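Local coordinates for PvdO (Pseudomonas aeruginosa, PDB 5HHA), which is a periplasmic, calcium-binding protein of chromophore maturation, related in sequence to the formylglycine-generating enzymes, though whether it shares their oxidase activity is uncertain, at residues A[146-158]-A[275-286]. Numbering follows the deposited sequence. Where two conformers were deposited one is given.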
loop_
_atom_site.group_PDB
_atom_site.type_symbol
_atom_site.label_atom_id
_atom_site.label_comp_id
_atom_site.label_asym_id
_atom_site.label_seq_id
_atom_site.Cartn_x
_atom_site.Cartn_y
_atom_site.Cartn_z
ATOM N N GLY A 146 -16.678 14.905 -4.563
ATOM C CA GLY A 146 -16.940 15.867 -3.512
ATOM C C GLY A 146 -16.523 15.367 -2.147
ATOM O O GLY A 146 -16.929 15.921 -1.127
ATOM N N LYS A 147 -15.707 14.313 -2.134
ATOM C CA LYS A 147 -15.184 13.762 -0.894
ATOM C C LYS A 147 -13.698 14.060 -0.806
ATOM O O LYS A 147 -13.078 14.523 -1.765
ATOM C CB LYS A 147 -15.446 12.257 -0.820
ATOM C CG LYS A 147 -16.881 11.857 -1.151
ATOM C CD LYS A 147 -17.851 12.447 -0.129
ATOM C CE LYS A 147 -19.284 12.022 -0.386
ATOM N NZ LYS A 147 -20.176 12.527 0.693
ATOM N N ARG A 148 -13.117 13.816 0.360
ATOM C CA ARG A 148 -11.712 14.130 0.597
ATOM C C ARG A 148 -10.841 12.879 0.495
ATOM O O ARG A 148 -10.678 12.152 1.466
ATOM C CB ARG A 148 -11.548 14.810 1.963
ATOM C CG ARG A 148 -12.445 16.044 2.107
ATOM C CD ARG A 148 -12.116 16.891 3.330
ATOM N NE ARG A 148 -12.139 16.130 4.576
ATOM C CZ ARG A 148 -13.166 16.068 5.419
ATOM N NH1 ARG A 148 -14.290 16.726 5.165
ATOM N NH2 ARG A 148 -13.063 15.342 6.527
ATOM N N TYR A 149 -10.307 12.638 -0.701
ATOM C CA TYR A 149 -9.369 11.542 -0.936
ATOM C C TYR A 149 -7.936 12.049 -0.844
ATOM O O TYR A 149 -7.632 13.202 -1.120
ATOM C CB TYR A 149 -9.601 10.893 -2.304
ATOM C CG TYR A 149 -10.773 9.956 -2.340
ATOM C CD1 TYR A 149 -12.063 10.423 -2.630
ATOM C CD2 TYR A 149 -10.624 8.597 -2.094
ATOM C CE1 TYR A 149 -13.138 9.570 -2.649
ATOM C CE2 TYR A 149 -11.705 7.731 -2.123
ATOM C CZ TYR A 149 -12.959 8.221 -2.407
ATOM O OH TYR A 149 -13.997 7.333 -2.416
ATOM N N ARG A 150 -7.022 11.162 -0.448
ATOM C CA ARG A 150 -5.638 11.525 -0.224
ATOM C C ARG A 150 -4.782 10.259 -0.158
ATOM O O ARG A 150 -5.311 9.167 -0.092
ATOM C CB ARG A 150 -5.497 12.305 1.089
ATOM C CG ARG A 150 -6.016 11.542 2.267
ATOM C CD ARG A 150 -5.615 12.201 3.577
ATOM N NE ARG A 150 -6.302 11.609 4.722
ATOM C CZ ARG A 150 -5.936 10.489 5.336
ATOM N NH1 ARG A 150 -4.852 9.828 4.956
ATOM N NH2 ARG A 150 -6.625 10.047 6.375
ATOM N N MET A 151 -3.466 10.438 -0.109
ATOM C CA MET A 151 -2.562 9.327 0.209
ATOM C C MET A 151 -2.783 8.829 1.630
ATOM O O MET A 151 -3.141 9.625 2.518
ATOM C CB MET A 151 -1.112 9.791 0.104
ATOM C CG MET A 151 -0.713 10.219 -1.294
ATOM S SD MET A 151 1.041 10.643 -1.405
ATOM C CE MET A 151 1.645 9.034 -1.670
ATOM N N LEU A 152 -2.467 7.555 1.873
ATOM C CA LEU A 152 -2.307 7.049 3.229
ATOM C C LEU A 152 -1.032 7.602 3.846
ATOM O O LEU A 152 -0.046 7.851 3.169
ATOM C CB LEU A 152 -2.169 5.525 3.202
ATOM C CG LEU A 152 -3.469 4.754 3.129
ATOM C CD1 LEU A 152 -4.161 4.960 1.813
ATOM C CD2 LEU A 152 -3.183 3.300 3.352
ATOM N N SER A 153 -1.048 7.760 5.167
ATOM C CA SER A 153 0.174 7.919 5.918
ATOM C C SER A 153 0.788 6.540 6.186
ATOM O O SER A 153 0.115 5.509 6.121
ATOM C CB SER A 153 -0.049 8.659 7.235
ATOM O OG SER A 153 -0.725 7.812 8.141
ATOM N N GLU A 154 2.068 6.540 6.519
ATOM C CA GLU A 154 2.764 5.289 6.824
ATOM C C GLU A 154 2.094 4.587 7.998
ATOM O O GLU A 154 1.928 3.367 8.010
ATOM C CB GLU A 154 4.238 5.546 7.113
ATOM C CG GLU A 154 5.042 4.254 7.191
ATOM C CD GLU A 154 6.525 4.393 7.445
ATOM O OE1 GLU A 154 7.007 5.506 7.718
ATOM O OE2 GLU A 154 7.208 3.347 7.310
ATOM N N ALA A 155 1.720 5.365 9.009
ATOM C CA ALA A 155 1.054 4.787 10.172
ATOM C C ALA A 155 -0.286 4.151 9.806
ATOM O O ALA A 155 -0.633 3.058 10.269
ATOM C CB ALA A 155 0.852 5.868 11.222
ATOM N N GLU A 156 -1.076 4.828 8.968
ATOM C CA GLU A 156 -2.350 4.266 8.512
ATOM C C GLU A 156 -2.131 2.956 7.773
ATOM O O GLU A 156 -2.885 2.009 7.918
ATOM C CB GLU A 156 -3.088 5.237 7.587
ATOM C CG GLU A 156 -3.695 6.424 8.305
ATOM C CD GLU A 156 -4.182 7.522 7.378
ATOM O OE1 GLU A 156 -3.846 7.531 6.181
ATOM O OE2 GLU A 156 -4.909 8.405 7.891
ATOM N N ARG A 157 -1.074 2.915 6.967
ATOM C CA ARG A 157 -0.793 1.729 6.182
ATOM C C ARG A 157 -0.428 0.551 7.103
ATOM O O ARG A 157 -0.958 -0.560 6.947
ATOM C CB ARG A 157 0.278 2.018 5.132
ATOM C CG ARG A 157 0.219 1.144 3.880
ATOM C CD ARG A 157 0.657 -0.299 4.100
ATOM N NE ARG A 157 0.645 -1.032 2.835
ATOM C CZ ARG A 157 0.982 -2.307 2.707
ATOM N NH1 ARG A 157 1.517 -2.960 3.724
ATOM N NH2 ARG A 157 0.808 -2.912 1.549
ATOM N N GLU A 158 0.455 0.773 8.066
ATOM C CA GLU A 158 0.797 -0.336 8.973
ATOM C C GLU A 158 -0.419 -0.753 9.806
ATOM O O GLU A 158 -0.640 -1.926 10.034
ATOM C CB GLU A 158 1.984 -0.007 9.871
ATOM C CG GLU A 158 2.455 -1.251 10.672
ATOM C CD GLU A 158 3.774 -1.089 11.406
ATOM O OE1 GLU A 158 4.736 -0.572 10.818
ATOM O OE2 GLU A 158 3.818 -1.535 12.583
ATOM N N GLY A 275 7.840 2.435 -10.848
ATOM C CA GLY A 275 8.222 1.092 -11.236
ATOM C C GLY A 275 7.028 0.196 -11.374
ATOM O O GLY A 275 5.948 0.492 -10.902
ATOM N N ASP A 276 7.267 -0.956 -11.985
ATOM C CA ASP A 276 6.242 -1.967 -12.190
ATOM C C ASP A 276 5.940 -2.779 -10.914
ATOM O O ASP A 276 5.196 -3.768 -10.919
ATOM C CB ASP A 276 6.642 -2.881 -13.353
ATOM C CG ASP A 276 7.842 -3.751 -13.051
ATOM O OD1 ASP A 276 8.227 -3.899 -11.876
ATOM O OD2 ASP A 276 8.384 -4.342 -14.018
ATOM N N TRP A 277 6.514 -2.290 -9.806
ATOM C CA TRP A 277 6.446 -2.926 -8.500
ATOM C C TRP A 277 5.939 -1.960 -7.425
ATOM O O TRP A 277 5.844 -2.359 -6.271
ATOM C CB TRP A 277 7.836 -3.448 -8.126
ATOM C CG TRP A 277 8.900 -2.423 -8.167
ATOM C CD1 TRP A 277 9.575 -1.945 -9.258
ATOM C CD2 TRP A 277 9.434 -1.737 -7.038
ATOM N NE1 TRP A 277 10.485 -0.996 -8.876
ATOM C CE2 TRP A 277 10.421 -0.854 -7.515
ATOM C CE3 TRP A 277 9.187 -1.786 -5.658
ATOM C CZ2 TRP A 277 11.153 -0.040 -6.668
ATOM C CZ3 TRP A 277 9.915 -0.960 -4.821
ATOM C CH2 TRP A 277 10.885 -0.116 -5.327
ATOM N N ILE A 278 5.606 -0.714 -7.793
ATOM C CA ILE A 278 5.034 0.250 -6.853
ATOM C C ILE A 278 3.684 0.714 -7.356
ATOM O O ILE A 278 3.584 1.287 -8.453
ATOM C CB ILE A 278 5.923 1.527 -6.606
ATOM C CG1 ILE A 278 7.380 1.165 -6.341
ATOM C CG2 ILE A 278 5.332 2.307 -5.450
ATOM C CD1 ILE A 278 8.289 2.389 -6.307
ATOM N N GLY A 279 2.661 0.459 -6.557
ATOM C CA GLY A 279 1.312 0.957 -6.785
ATOM C C GLY A 279 0.910 1.841 -5.603
ATOM O O GLY A 279 1.752 2.544 -5.035
ATOM N N PHE A 280 -0.371 1.800 -5.219
ATOM C CA PHE A 280 -0.835 2.712 -4.173
ATOM C C PHE A 280 -2.229 2.394 -3.745
ATOM O O PHE A 280 -2.998 1.791 -4.497
ATOM C CB PHE A 280 -0.773 4.172 -4.620
ATOM C CG PHE A 280 -1.699 4.509 -5.773
ATOM C CD1 PHE A 280 -1.361 4.192 -7.087
ATOM C CD2 PHE A 280 -2.888 5.199 -5.552
ATOM C CE1 PHE A 280 -2.183 4.544 -8.134
ATOM C CE2 PHE A 280 -3.722 5.544 -6.602
ATOM C CZ PHE A 280 -3.361 5.230 -7.892
ATOM N N ARG A 281 -2.552 2.789 -2.520
ATOM C CA ARG A 281 -3.928 2.880 -2.056
ATOM C C ARG A 281 -4.275 4.368 -1.919
ATOM O O ARG A 281 -3.409 5.236 -1.939
ATOM C CB ARG A 281 -4.095 2.179 -0.707
ATOM C CG ARG A 281 -3.864 0.709 -0.763
ATOM C CD ARG A 281 -4.004 0.050 0.605
ATOM N NE ARG A 281 -3.391 -1.250 0.536
ATOM C CZ ARG A 281 -4.023 -2.398 0.304
ATOM N NH1 ARG A 281 -5.350 -2.482 0.292
ATOM N NH2 ARG A 281 -3.310 -3.497 0.117
ATOM N N VAL A 282 -5.575 4.633 -1.753
ATOM C CA VAL A 282 -6.034 5.937 -1.344
ATOM C C VAL A 282 -6.828 5.805 -0.058
ATOM O O VAL A 282 -7.386 4.754 0.272
ATOM C CB VAL A 282 -6.899 6.641 -2.437
ATOM C CG1 VAL A 282 -6.070 6.991 -3.661
ATOM C CG2 VAL A 282 -8.116 5.809 -2.845
ATOM N N ALA A 283 -6.897 6.933 0.639
ATOM C CA ALA A 283 -7.678 7.051 1.866
ATOM C C ALA A 283 -8.743 8.118 1.671
ATOM O O ALA A 283 -8.579 9.007 0.838
ATOM C CB ALA A 283 -6.781 7.415 3.042
ATOM N N ARG A 284 -9.778 8.049 2.501
ATOM C CA ARG A 284 -10.910 8.963 2.399
ATOM C C ARG A 284 -11.385 9.312 3.799
ATOM O O ARG A 284 -11.629 8.419 4.611
ATOM C CB ARG A 284 -12.016 8.304 1.567
ATOM C CG ARG A 284 -13.454 8.585 1.982
ATOM C CD ARG A 284 -14.165 9.427 0.968
ATOM N NE ARG A 284 -15.534 8.989 0.641
ATOM C CZ ARG A 284 -16.592 9.118 1.445
ATOM N NH1 ARG A 284 -16.460 9.601 2.664
ATOM N NH2 ARG A 284 -17.775 8.731 1.022
ATOM N N GLU A 285 -11.534 10.597 4.084
ATOM C CA GLU A 285 -12.083 11.003 5.373
ATOM C C GLU A 285 -13.574 10.702 5.369
ATOM O O GLU A 285 -14.228 10.736 4.333
ATOM C CB GLU A 285 -11.786 12.478 5.644
ATOM C CG GLU A 285 -10.496 12.670 6.461
ATOM C CD GLU A 285 -9.544 13.706 5.883
ATOM O OE1 GLU A 285 -9.950 14.869 5.704
ATOM O OE2 GLU A 285 -8.371 13.367 5.627
ATOM N N LEU A 286 -14.107 10.369 6.541
ATOM C CA LEU A 286 -15.517 10.023 6.640
ATOM C C LEU A 286 -16.359 11.218 7.072
ATOM O O LEU A 286 -15.845 12.176 7.645
ATOM C CB LEU A 286 -15.693 8.831 7.581
ATOM C CG LEU A 286 -15.065 7.597 6.934
ATOM C CD1 LEU A 286 -15.002 6.413 7.888
ATOM C CD2 LEU A 286 -15.832 7.224 5.702
ATOM O OXT LEU A 286 -17.566 11.254 6.820
HETATM O O HOH W 1 -20.309 9.778 2.416
HETATM O O HOH W 2 -14.665 12.869 2.622
HETATM O O HOH W 3 -1.203 6.365 -0.518
#
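The Arg150 guanidinium carries Ala283 CB over one face, while acids meet its edge. Glu156 takes NH1 and NH2 end-on, one nitrogen to each oxygen, and Glu285 OE2 accepts from NE at 2.9 Å, nearly in the guanidinium plane, fixing the group's rotation. Glu285 OE1 is reached on its anti side at 2.8 Å by Arg148 NE in one of that residue's two conformers, a bend at chi3 (-55°) turning the guanidinium edge to the carboxylate. On the opposite face of the strands the Tyr149 ring receives Arg284 CB over one face, a CH-pi contact 4.0 Å from the centroid. The Arg284 guanidinium, turned 80° to that ring, has Lys147 CG over a face and Tyr149 OH at its edge; Asp35 binds both NE and the hydroxyl. Between these two layers, the backbones of Arg150 and Ala283 form an antiparallel hydrogen-bonded pair, Ala283 N to Arg150 O measuring 2.8 Å. Leu152 CD1 packs on Ala283 CB at 3.8 Å as the chain turns into helix 154-162, whose N-terminus is closed by the capping box of Ser153 and Glu156. A short antiparallel bridge, flanked by salt bridges, ties strand 149-150 to the C-terminal strand of the sulfatase-modifying-factor-like domain.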